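Local coordinates for N-acetylglucosamine-6-phosphate deacetylase (Mycobacterium smegmatis, PDB 6FV4), which probably removes the acetyl group from N-acetylglucosamine-6-phosphate, using bound divalent metal, in carbohydrate metabolism, at residues P33-I38 / V43-A48; V382-R387 / V393-A398; P66-T71 / Q326-A331. The protein carries 1 engineered substitution. All blocks are in the same frame, centred on the assembly; numbering follows the deposited sequence.

Interaction 1 (P33-I38 / V43-A48); sequences PGWLEI and VVAVGA. With CD (cadmium ion), chain I.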
ATOM      1  N   PRO B  33     -10.556  28.282  18.784  1.00 39.13           N
ATOM      2  CA  PRO B  33     -10.545  29.117  17.578  1.00 40.17           C
ATOM      3  C   PRO B  33      -9.138  29.603  17.276  1.00 37.54           C
ATOM      4  O   PRO B  33      -8.229  29.381  18.066  1.00 35.33           O
ATOM      5  CB  PRO B  33     -11.475  30.279  17.939  1.00 37.88           C
ATOM      6  CG  PRO B  33     -11.381  30.386  19.422  1.00 41.67           C
ATOM      7  CD  PRO B  33     -11.108  28.994  19.951  1.00 40.62           C
ATOM      8  N   GLY B  34      -8.937  30.254  16.136  1.00 35.02           N
ATOM      9  CA  GLY B  34      -7.616  30.690  15.754  1.00 37.34           C
ATOM     10  C   GLY B  34      -7.610  32.141  15.318  1.00 31.23           C
ATOM     11  O   GLY B  34      -8.646  32.740  15.026  1.00 33.52           O
ATOM     12  N   TRP B  35      -6.406  32.692  15.255  1.00 37.48           N
ATOM     13  CA  TRP B  35      -6.254  34.062  14.814  1.00 31.21           C
ATOM     14  C   TRP B  35      -4.899  34.209  14.152  1.00 35.85           C
ATOM     15  O   TRP B  35      -3.953  33.482  14.474  1.00 34.60           O
ATOM     16  CB  TRP B  35      -6.427  35.053  15.981  1.00 37.50           C
ATOM     17  CG  TRP B  35      -5.404  34.945  17.072  1.00 39.37           C
ATOM     18  CD1 TRP B  35      -5.543  34.291  18.262  1.00 41.10           C
ATOM     19  CD2 TRP B  35      -4.093  35.523  17.081  1.00 40.15           C
ATOM     20  NE1 TRP B  35      -4.400  34.424  19.007  1.00 38.65           N
ATOM     21  CE2 TRP B  35      -3.495  35.178  18.309  1.00 40.39           C
ATOM     22  CE3 TRP B  35      -3.367  36.304  16.169  1.00 35.81           C
ATOM     23  CZ2 TRP B  35      -2.202  35.572  18.649  1.00 39.75           C
ATOM     24  CZ3 TRP B  35      -2.085  36.696  16.506  1.00 41.13           C
ATOM     25  CH2 TRP B  35      -1.514  36.332  17.740  1.00 43.03           C
ATOM     26  N   LEU B  36      -4.826  35.152  13.208  1.00 34.07           N
ATOM     27  CA  LEU B  36      -3.616  35.449  12.465  1.00 33.36           C
ATOM     28  C   LEU B  36      -3.474  36.948  12.335  1.00 35.16           C
ATOM     29  O   LEU B  36      -4.452  37.662  12.096  1.00 35.40           O
ATOM     30  CB  LEU B  36      -3.622  34.871  11.042  1.00 36.66           C
ATOM     31  CG  LEU B  36      -3.843  33.408  10.729  1.00 39.05           C
ATOM     32  CD1 LEU B  36      -5.300  33.204  10.412  1.00 38.32           C
ATOM     33  CD2 LEU B  36      -2.968  33.053   9.533  1.00 41.81           C
ATOM     34  N   GLU B  37      -2.239  37.409  12.441  1.00 35.32           N
ATOM     35  CA  GLU B  37      -1.901  38.802  12.223  1.00 35.75           C
ATOM     36  C   GLU B  37      -1.086  38.923  10.956  1.00 33.45           C
ATOM     37  O   GLU B  37      -0.063  38.249  10.812  1.00 34.28           O
ATOM     38  CB  GLU B  37      -1.103  39.348  13.391  1.00 36.92           C
ATOM     39  CG  GLU B  37      -1.283  40.782  13.648  1.00 44.51           C
ATOM     40  CD  GLU B  37      -0.297  41.188  14.680  1.00 45.25           C
ATOM     41  OE1 GLU B  37      -0.367  40.617  15.788  1.00 41.88           O
ATOM     42  OE2 GLU B  37       0.582  42.020  14.378  1.00 51.53           O
ATOM     43  N   ILE B  38      -1.525  39.800  10.063  1.00 35.32           N
ATOM     44  CA  ILE B  38      -0.934  39.970   8.746  1.00 36.06           C
ATOM     45  C   ILE B  38      -0.358  41.375   8.681  1.00 38.18           C
ATOM     46  O   ILE B  38      -1.019  42.338   9.083  1.00 41.00           O
ATOM     47  CB  ILE B  38      -1.980  39.755   7.632  1.00 34.33           C
ATOM     48  CG1 ILE B  38      -2.609  38.358   7.724  1.00 35.73           C
ATOM     49  CG2 ILE B  38      -1.376  40.017   6.259  1.00 38.84           C
ATOM     50  CD1 ILE B  38      -1.617  37.241   7.699  1.00 35.60           C
ATOM     51  N   VAL B  43       2.762  36.844   7.283  1.00 29.88           N
ATOM     52  CA  VAL B  43       2.170  36.524   8.573  1.00 31.47           C
ATOM     53  C   VAL B  43       3.120  37.026   9.655  1.00 31.53           C
ATOM     54  O   VAL B  43       4.323  36.752   9.616  1.00 31.38           O
ATOM     55  CB  VAL B  43       1.909  35.014   8.704  1.00 31.22           C
ATOM     56  CG1 VAL B  43       1.383  34.663  10.113  1.00 30.67           C
ATOM     57  CG2 VAL B  43       0.918  34.517   7.632  1.00 29.39           C
ATOM     58  N   VAL B  44       2.590  37.803  10.591  1.00 34.99           N
ATOM     59  CA  VAL B  44       3.344  38.255  11.764  1.00 35.13           C
ATOM     60  C   VAL B  44       3.248  37.251  12.905  1.00 36.06           C
ATOM     61  O   VAL B  44       4.260  36.807  13.455  1.00 38.36           O
ATOM     62  CB  VAL B  44       2.833  39.640  12.207  1.00 34.65           C
ATOM     63  CG1 VAL B  44       3.545  40.095  13.490  1.00 39.07           C
ATOM     64  CG2 VAL B  44       3.036  40.622  11.114  1.00 37.83           C
ATOM     65  N   ALA B  45       2.030  36.882  13.286  1.00 36.69           N
ATOM     66  CA  ALA B  45       1.831  35.948  14.382  1.00 36.03           C
ATOM     67  C   ALA B  45       0.576  35.134  14.126  1.00 35.95           C
ATOM     68  O   ALA B  45      -0.342  35.581  13.434  1.00 31.95           O
ATOM     69  CB  ALA B  45       1.721  36.672  15.730  1.00 40.27           C
ATOM     70  N   VAL B  46       0.563  33.925  14.686  1.00 36.48           N
ATOM     71  CA  VAL B  46      -0.593  33.038  14.708  1.00 37.78           C
ATOM     72  C   VAL B  46      -0.786  32.583  16.146  1.00 37.96           C
ATOM     73  O   VAL B  46       0.183  32.442  16.898  1.00 37.39           O
ATOM     74  CB  VAL B  46      -0.402  31.827  13.762  1.00 37.66           C
ATOM     75  CG1 VAL B  46      -1.585  30.911  13.803  1.00 39.39           C
ATOM     76  CG2 VAL B  46      -0.176  32.301  12.340  1.00 38.09           C
ATOM     77  N   GLY B  47      -2.039  32.347  16.534  1.00 38.97           N
ATOM     78  CA  GLY B  47      -2.285  31.825  17.868  1.00 41.01           C
ATOM     79  C   GLY B  47      -3.659  31.213  17.995  1.00 41.96           C
ATOM     80  O   GLY B  47      -4.521  31.376  17.128  1.00 40.14           O
ATOM     81  N   ALA B  48      -3.858  30.501  19.102  1.00 42.34           N
ATOM     82  CA  ALA B  48      -5.146  29.912  19.429  1.00 39.44           C
ATOM     83  C   ALA B  48      -5.873  30.756  20.470  1.00 44.71           C
ATOM     84  O   ALA B  48      -5.274  31.570  21.180  1.00 44.76           O
ATOM     85  CB  ALA B  48      -4.980  28.480  19.942  1.00 44.39           C
TER
HETATM   86 CD    CD I 402       0.266  43.224  16.569  0.50 74.94          CD
HETATM   87  O   HOH W   1      -2.943  33.331  21.492  1.00 48.32           O
HETATM   88  O   HOH W   2       0.869  45.666  15.791  1.00 53.80           O
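Trp35 lies down over Gly47 in the beta hairpin formed by strands 34-39 and 42-48, antiparallel at 163° with the axes of their short segments 4.6 Å apart. The indole takes this course because its CG sits between the backbone N and the carbonyl carbon (chi1 64°), which folds the ring back over the partner strand. Gly47 CA then stands 3.8 Å from the centroid of the five-membered ring, a CH-pi contact over the face, and the missing side chain of Gly47 lets the ring come so near. Farther along, Trp35 CH2 reaches Ala45 CB at 3.8 Å. At the ring edge, in its plane, a water accepts from Trp35 NE1 and donates to Ala48 O. Trp35, Val46 and Gly47 line a pocket that holds a dithiothreitol molecule.

Toward the turn of the hairpin a classic beta bulge sets Val44 and Ala45 both against Glu37. Glu37 N gives a nearly straight bond (169°) to Ala45 O at 2.8 Å, while Val44 N donates to Glu37 O at 2.7 Å. The Glu37 carboxylate binds a cadmium ion through both oxygens, OE1 at 2.8 Å and OE2 at 2.5 Å, with a water as a further ligand. On the other face Leu36 and Val46 lie side by side.

Interaction 2 (V382-R387 / V393-A398); sequences VTAVMR and VTPGAA
Val385 and Val393 meet with their side chains slanting across one another, CB to CB at 4.0 Å. Val385 CG2 also reaches Val393 CB, while CG1 of Val393, set opposite its own backbone N (chi1 168°), lies alongside strand 382-387, against Thr383 O and Ala384 CA. Beneath the two valines the backbones form an antiparallel hydrogen-bonded pair: Val385 N donates to Val393 O at 2.6 Å, nearly straight, and Val393 N returns a longer, more bent bond to Val385 O at 3.1 Å.

The methyl of Ala384 meets the ring of Pro395, CB to CG at 3.6 Å, and Pro395 CA in turn directs its hydrogen at Thr383 O from 3.5 Å. The far end of the tail comes back to the strand where Ala398 CB touches Val382 O at 3.6 Å.

On its other side strand 382-387 pairs with strand 373-376, where Thr383 and Ala384 both face Val375 in a classic beta bulge. The chain's return after Val393 is a type II beta turn from Thr394 to Ala397, closed by Ala397 N to Thr394 O at 2.9 Å, with Gly396 at its third position (phi 99°), the place where this turn commonly has glycine.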
ATOM      1  N   VAL B 382     -14.613  27.071  -1.030  1.00 34.36           N
ATOM      2  CA  VAL B 382     -13.831  28.299  -0.920  1.00 31.02           C
ATOM      3  C   VAL B 382     -14.757  29.502  -0.910  1.00 34.25           C
ATOM      4  O   VAL B 382     -15.564  29.695  -1.829  1.00 33.12           O
ATOM      5  CB  VAL B 382     -12.835  28.418  -2.080  1.00 32.01           C
ATOM      6  CG1 VAL B 382     -12.171  29.806  -2.053  1.00 30.02           C
ATOM      7  CG2 VAL B 382     -11.801  27.314  -2.021  1.00 34.22           C
ATOM      8  N   THR B 383     -14.624  30.337   0.119  1.00 28.82           N
ATOM      9  CA  THR B 383     -15.367  31.585   0.203  1.00 30.80           C
ATOM     10  C   THR B 383     -14.468  32.810   0.125  1.00 32.77           C
ATOM     11  O   THR B 383     -14.964  33.904  -0.164  1.00 35.65           O
ATOM     12  CB  THR B 383     -16.177  31.635   1.508  1.00 33.51           C
ATOM     13  OG1 THR B 383     -15.290  31.464   2.617  1.00 32.76           O
ATOM     14  CG2 THR B 383     -17.217  30.504   1.540  1.00 38.46           C
ATOM     15  N   ALA B 384     -13.168  32.652   0.357  1.00 33.87           N
ATOM     16  CA  ALA B 384     -12.229  33.760   0.239  1.00 33.47           C
ATOM     17  C   ALA B 384     -10.831  33.198   0.037  1.00 29.32           C
ATOM     18  O   ALA B 384     -10.541  32.076   0.456  1.00 30.02           O
ATOM     19  CB  ALA B 384     -12.279  34.660   1.475  1.00 32.58           C
ATOM     20  N   VAL B 385      -9.965  33.992  -0.609  1.00 29.45           N
ATOM     21  CA  VAL B 385      -8.600  33.595  -0.941  1.00 27.07           C
ATOM     22  C   VAL B 385      -7.689  34.789  -0.714  1.00 33.08           C
ATOM     23  O   VAL B 385      -7.911  35.864  -1.285  1.00 29.84           O
ATOM     24  CB  VAL B 385      -8.449  33.120  -2.401  1.00 31.17           C
ATOM     25  CG1 VAL B 385      -6.988  32.751  -2.683  1.00 27.72           C
ATOM     26  CG2 VAL B 385      -9.362  31.943  -2.697  1.00 32.56           C
ATOM     27  N   MET B 386      -6.646  34.601   0.083  1.00 31.80           N
ATOM     28  CA  MET B 386      -5.642  35.637   0.265  1.00 28.35           C
ATOM     29  C   MET B 386      -4.314  35.148  -0.289  1.00 27.69           C
ATOM     30  O   MET B 386      -3.952  33.983  -0.116  1.00 27.23           O
ATOM     31  CB  MET B 386      -5.491  36.020   1.737  1.00 30.03           C
ATOM     32  CG  MET B 386      -4.300  36.940   1.995  1.00 29.75           C
ATOM     33  SD  MET B 386      -4.265  37.426   3.719  1.00 32.64           S
ATOM     34  CE  MET B 386      -5.487  38.734   3.691  1.00 31.60           C
ATOM     35  N   ARG B 387      -3.597  36.043  -0.967  1.00 31.49           N
ATOM     36  CA  ARG B 387      -2.281  35.737  -1.511  1.00 30.90           C
ATOM     37  C   ARG B 387      -1.382  36.949  -1.329  1.00 28.97           C
ATOM     38  O   ARG B 387      -1.742  38.051  -1.745  1.00 28.18           O
ATOM     39  CB  ARG B 387      -2.370  35.360  -2.998  1.00 31.00           C
ATOM     40  CG  ARG B 387      -1.052  34.892  -3.584  1.00 31.97           C
ATOM     41  CD  ARG B 387      -1.187  34.512  -5.055  1.00 29.27           C
ATOM     42  NE  ARG B 387       0.115  34.129  -5.585  1.00 30.09           N
ATOM     43  CZ  ARG B 387       0.996  34.962  -6.143  1.00 35.08           C
ATOM     44  NH1 ARG B 387       0.728  36.256  -6.281  1.00 33.88           N
ATOM     45  NH2 ARG B 387       2.159  34.491  -6.566  1.00 31.66           N
ATOM     46  N   VAL B 393      -9.696  36.626  -3.735  1.00 38.76           N
ATOM     47  CA  VAL B 393     -11.140  36.507  -3.546  1.00 37.21           C
ATOM     48  C   VAL B 393     -11.435  36.951  -2.118  1.00 36.06           C
ATOM     49  O   VAL B 393     -11.029  36.290  -1.156  1.00 35.15           O
ATOM     50  CB  VAL B 393     -11.630  35.074  -3.796  1.00 37.26           C
ATOM     51  CG1 VAL B 393     -13.082  34.880  -3.322  1.00 35.05           C
ATOM     52  CG2 VAL B 393     -11.489  34.727  -5.278  1.00 35.79           C
ATOM     53  N   THR B 394     -12.095  38.091  -1.976  1.00 41.73           N
ATOM     54  CA  THR B 394     -12.465  38.603  -0.666  1.00 39.95           C
ATOM     55  C   THR B 394     -13.734  37.897  -0.178  1.00 39.47           C
ATOM     56  O   THR B 394     -14.563  37.478  -0.996  1.00 36.74           O
ATOM     57  CB  THR B 394     -12.674  40.118  -0.745  1.00 41.09           C
ATOM     58  OG1 THR B 394     -12.762  40.683   0.570  1.00 41.84           O
ATOM     59  CG2 THR B 394     -13.929  40.455  -1.532  1.00 44.36           C
ATOM     60  N   PRO B 395     -13.882  37.708   1.141  1.00 40.40           N
ATOM     61  CA  PRO B 395     -15.035  36.947   1.657  1.00 39.41           C
ATOM     62  C   PRO B 395     -16.353  37.491   1.122  1.00 42.57           C
ATOM     63  O   PRO B 395     -16.610  38.699   1.162  1.00 38.22           O
ATOM     64  CB  PRO B 395     -14.925  37.118   3.181  1.00 39.24           C
ATOM     65  CG  PRO B 395     -13.485  37.389   3.434  1.00 42.76           C
ATOM     66  CD  PRO B 395     -12.971  38.135   2.225  1.00 38.15           C
ATOM     67  N   GLY B 396     -17.181  36.582   0.582  1.00 38.71           N
ATOM     68  CA  GLY B 396     -18.427  36.931  -0.066  1.00 40.57           C
ATOM     69  C   GLY B 396     -18.383  36.991  -1.588  1.00 42.44           C
ATOM     70  O   GLY B 396     -19.433  36.844  -2.229  1.00 40.66           O
ATOM     71  N   ALA B 397     -17.205  37.189  -2.183  1.00 45.39           N
ATOM     72  CA  ALA B 397     -17.084  37.473  -3.611  1.00 44.63           C
ATOM     73  C   ALA B 397     -16.893  36.232  -4.485  1.00 46.84           C
ATOM     74  O   ALA B 397     -16.760  36.372  -5.704  1.00 49.72           O
ATOM     75  CB  ALA B 397     -15.924  38.451  -3.851  1.00 44.51           C
ATOM     76  N   ALA B 398     -16.870  35.033  -3.913  1.00 48.37           N
ATOM     77  CA  ALA B 398     -16.681  33.818  -4.711  1.00 50.41           C
ATOM     78  C   ALA B 398     -17.924  33.480  -5.550  1.00 49.46           C
ATOM     79  O   ALA B 398     -17.844  33.320  -6.777  1.00 55.19           O
ATOM     80  CB  ALA B 398     -16.318  32.645  -3.803  1.00 46.60           C
TER
HETATM   81  O   HOH W   3     -17.179  34.180  -1.102  1.00 39.98           O

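Interaction 3 (P66-T71 / Q326-A331); sequences PGFVDT and QVFRLA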
ATOM      1  N   PRO B  66      -3.793  26.965   4.867  1.00 27.16           N
ATOM      2  CA  PRO B  66      -2.779  27.594   4.008  1.00 24.32           C
ATOM      3  C   PRO B  66      -3.208  27.504   2.548  1.00 26.91           C
ATOM      4  O   PRO B  66      -4.030  26.665   2.165  1.00 26.32           O
ATOM      5  CB  PRO B  66      -1.509  26.774   4.268  1.00 26.67           C
ATOM      6  CG  PRO B  66      -1.817  25.888   5.478  1.00 29.07           C
ATOM      7  CD  PRO B  66      -3.301  25.734   5.517  1.00 26.53           C
ATOM      8  N   GLY B  67      -2.658  28.398   1.732  1.00 27.70           N
ATOM      9  CA  GLY B  67      -2.979  28.361   0.313  1.00 25.45           C
ATOM     10  C   GLY B  67      -2.608  27.019  -0.291  1.00 27.92           C
ATOM     11  O   GLY B  67      -1.629  26.383   0.115  1.00 24.91           O
ATOM     12  N   PHE B  68      -3.417  26.568  -1.256  1.00 25.80           N
ATOM     13  CA  PHE B  68      -3.102  25.326  -1.948  1.00 22.35           C
ATOM     14  C   PHE B  68      -1.891  25.522  -2.862  1.00 25.75           C
ATOM     15  O   PHE B  68      -1.690  26.594  -3.435  1.00 25.44           O
ATOM     16  CB  PHE B  68      -4.307  24.835  -2.762  1.00 22.87           C
ATOM     17  CG  PHE B  68      -5.560  24.595  -1.933  1.00 26.14           C
ATOM     18  CD1 PHE B  68      -6.791  25.073  -2.369  1.00 25.76           C
ATOM     19  CD2 PHE B  68      -5.512  23.877  -0.748  1.00 28.04           C
ATOM     20  CE1 PHE B  68      -7.956  24.849  -1.639  1.00 28.77           C
ATOM     21  CE2 PHE B  68      -6.689  23.654   0.002  1.00 24.07           C
ATOM     22  CZ  PHE B  68      -7.900  24.148  -0.453  1.00 25.49           C
ATOM     23  N   VAL B  69      -1.075  24.471  -2.969  1.00 26.05           N
ATOM     24  CA  VAL B  69       0.164  24.451  -3.742  1.00 24.99           C
ATOM     25  C   VAL B  69      -0.007  23.382  -4.814  1.00 25.88           C
ATOM     26  O   VAL B  69       0.205  22.189  -4.552  1.00 25.62           O
ATOM     27  CB  VAL B  69       1.385  24.159  -2.862  1.00 25.68           C
ATOM     28  CG1 VAL B  69       2.668  24.154  -3.709  1.00 29.10           C
ATOM     29  CG2 VAL B  69       1.476  25.168  -1.722  1.00 24.76           C
ATOM     30  N   ASP B  70      -0.412  23.787  -6.019  1.00 22.41           N
ATOM     31  CA  ASP B  70      -0.635  22.853  -7.124  1.00 23.59           C
ATOM     32  C   ASP B  70       0.638  22.750  -7.948  1.00 23.35           C
ATOM     33  O   ASP B  70       1.018  23.704  -8.641  1.00 27.68           O
ATOM     34  CB  ASP B  70      -1.815  23.306  -7.981  1.00 21.89           C
ATOM     35  CG  ASP B  70      -2.314  22.213  -8.914  1.00 28.18           C
ATOM     36  OD1 ASP B  70      -3.324  22.465  -9.620  1.00 27.77           O
ATOM     37  OD2 ASP B  70      -1.711  21.110  -8.945  1.00 25.39           O
ATOM     38  N   THR B  71       1.306  21.604  -7.871  1.00 23.87           N
ATOM     39  CA  THR B  71       2.618  21.446  -8.479  1.00 20.68           C
ATOM     40  C   THR B  71       2.576  20.741  -9.828  1.00 22.73           C
ATOM     41  O   THR B  71       3.630  20.394 -10.368  1.00 25.15           O
ATOM     42  CB  THR B  71       3.562  20.694  -7.539  1.00 24.91           C
ATOM     43  OG1 THR B  71       2.985  19.429  -7.178  1.00 25.99           O
ATOM     44  CG2 THR B  71       3.805  21.516  -6.273  1.00 24.67           C
ATOM     45  N   GLN B 326     -11.439  21.199  -5.325  1.00 36.29           N
ATOM     46  CA  GLN B 326     -12.178  19.946  -5.451  1.00 32.75           C
ATOM     47  C   GLN B 326     -11.375  18.767  -4.919  1.00 31.69           C
ATOM     48  O   GLN B 326     -11.925  17.897  -4.236  1.00 28.04           O
ATOM     49  CB  GLN B 326     -12.575  19.700  -6.911  1.00 34.73           C
ATOM     50  CG  GLN B 326     -13.706  20.592  -7.407  1.00 35.94           C
ATOM     51  CD  GLN B 326     -13.828  20.593  -8.924  1.00 44.11           C
ATOM     52  OE1 GLN B 326     -13.202  21.405  -9.597  1.00 35.25           O
ATOM     53  NE2 GLN B 326     -14.653  19.696  -9.465  1.00 47.14           N
ATOM     54  N   VAL B 327     -10.077  18.704  -5.217  1.00 29.88           N
ATOM     55  CA  VAL B 327      -9.313  17.550  -4.752  1.00 29.85           C
ATOM     56  C   VAL B 327      -9.139  17.594  -3.237  1.00 31.62           C
ATOM     57  O   VAL B 327      -9.169  16.546  -2.571  1.00 30.30           O
ATOM     58  CB  VAL B 327      -7.961  17.438  -5.476  1.00 29.20           C
ATOM     59  CG1 VAL B 327      -8.175  17.390  -6.997  1.00 27.93           C
ATOM     60  CG2 VAL B 327      -7.052  18.565  -5.089  1.00 30.84           C
ATOM     61  N   PHE B 328      -8.977  18.797  -2.668  1.00 27.69           N
ATOM     62  CA  PHE B 328      -8.923  18.942  -1.214  1.00 30.51           C
ATOM     63  C   PHE B 328     -10.184  18.375  -0.564  1.00 30.79           C
ATOM     64  O   PHE B 328     -10.111  17.591   0.393  1.00 26.89           O
ATOM     65  CB  PHE B 328      -8.753  20.419  -0.845  1.00 27.83           C
ATOM     66  CG  PHE B 328      -8.608  20.678   0.646  1.00 27.74           C
ATOM     67  CD1 PHE B 328      -7.373  20.573   1.268  1.00 29.12           C
ATOM     68  CD2 PHE B 328      -9.705  21.042   1.414  1.00 27.74           C
ATOM     69  CE1 PHE B 328      -7.231  20.833   2.645  1.00 31.07           C
ATOM     70  CE2 PHE B 328      -9.573  21.288   2.784  1.00 26.74           C
ATOM     71  CZ  PHE B 328      -8.333  21.182   3.396  1.00 27.76           C
ATOM     72  N   ARG B 329     -11.350  18.779  -1.067  1.00 32.56           N
ATOM     73  CA  ARG B 329     -12.618  18.340  -0.495  1.00 31.77           C
ATOM     74  C   ARG B 329     -12.817  16.840  -0.687  1.00 34.30           C
ATOM     75  O   ARG B 329     -13.313  16.157   0.215  1.00 33.56           O
ATOM     76  CB  ARG B 329     -13.751  19.150  -1.130  1.00 33.53           C
ATOM     77  CG  ARG B 329     -15.146  18.906  -0.606  1.00 42.45           C
ATOM     78  CD  ARG B 329     -16.137  19.963  -1.146  1.00 41.27           C
ATOM     79  NE  ARG B 329     -15.929  20.291  -2.560  1.00 45.44           N
ATOM     80  CZ  ARG B 329     -15.549  21.484  -3.024  1.00 44.70           C
ATOM     81  NH1 ARG B 329     -15.330  22.500  -2.193  1.00 41.84           N
ATOM     82  NH2 ARG B 329     -15.389  21.665  -4.330  1.00 43.29           N
ATOM     83  N   LEU B 330     -12.405  16.298  -1.843  1.00 32.01           N
ATOM     84  CA  LEU B 330     -12.476  14.849  -2.043  1.00 34.75           C
ATOM     85  C   LEU B 330     -11.460  14.113  -1.171  1.00 34.14           C
ATOM     86  O   LEU B 330     -11.746  13.029  -0.648  1.00 32.17           O
ATOM     87  CB  LEU B 330     -12.270  14.516  -3.524  1.00 29.52           C
ATOM     88  CG  LEU B 330     -13.487  14.783  -4.416  1.00 33.49           C
ATOM     89  CD1 LEU B 330     -13.184  14.587  -5.903  1.00 32.42           C
ATOM     90  CD2 LEU B 330     -14.669  13.877  -3.956  1.00 32.28           C
ATOM     91  N   ALA B 331     -10.270  14.683  -0.997  1.00 30.65           N
ATOM     92  CA  ALA B 331      -9.292  14.097  -0.085  1.00 29.93           C
ATOM     93  C   ALA B 331      -9.850  13.987   1.335  1.00 31.42           C
ATOM     94  O   ALA B 331      -9.686  12.955   1.995  1.00 33.34           O
ATOM     95  CB  ALA B 331      -8.005  14.930  -0.097  1.00 29.11           C
TER
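Phe68 and Phe328 are brought together by two different first torsions. In Phe68, CG stands opposite the carbonyl carbon and beside the backbone N (chi1 -58°), which sends the ring from the strand toward helix 324-334. In Phe328, CG lies opposite the backbone N (chi1 -177°), carrying that ring off the helix and past the end of the other. The backbones need not come close: CA of Phe68 and CA of Phe328 remain 8.7 Å apart, and the two rings fill the distance.

The side chains cross at about a right angle. Phe68 presents its outer atoms, CE2 and CZ, to one face of the Phe328 ring near the CB end. CE2 of Phe68 comes to 3.4 Å from CD1 of Phe328, and CZ of Phe68 lies 3.7 Å from CG of Phe328, displaced toward the rim of that ring. CZ of Phe68 also touches CB of Phe328 at 3.8 Å. With the ring planes inclined at 41° and the centroids 5.0 Å apart, the pair is oblique.

The contact joins helix 324-334 to strand 63-76, with helix 339-357 packed against both rings: Ala350 meets Phe68 and Ala346 meets Phe328. Strand 63-76 belongs to the (beta/alpha)8 barrel of the amidohydrolase superfamily and carries the zinc ligands His72 and His74, though the aromatic contact itself is apart from the metal site. Two residues beyond Phe68, Asp70 bonds through OD1 to Thr282 OG1.

Chemically the meeting is carbon against carbon. No hydrogen bond or charge pair crosses between the segments, and both phenylalanines are buried, so the attraction probably comes from dispersion and from keeping aromatic surface away from water.

Overall arrangement
Along the chain the order is interaction 1, complete within residues 33-48, then interaction 3, joining 66-71 to 326-331, and finally interaction 2 at 382-398. Interactions 1 and 2 have centres 18 Å apart and lie on the same side of the chain's centre, at the periphery; interaction 3 is buried about 8 Å from that centre. Its centre is 15 Å from that of interaction 2 and 22 Å from that of interaction 1. Strand 373-376 pairs with both strand 63-76 and strand 382-387, linking interactions 2 and 3, whereas the hairpin of interaction 1 belongs to a separate small sheet. Chain beginning and chain end are thus gathered beside the metal-bearing barrel.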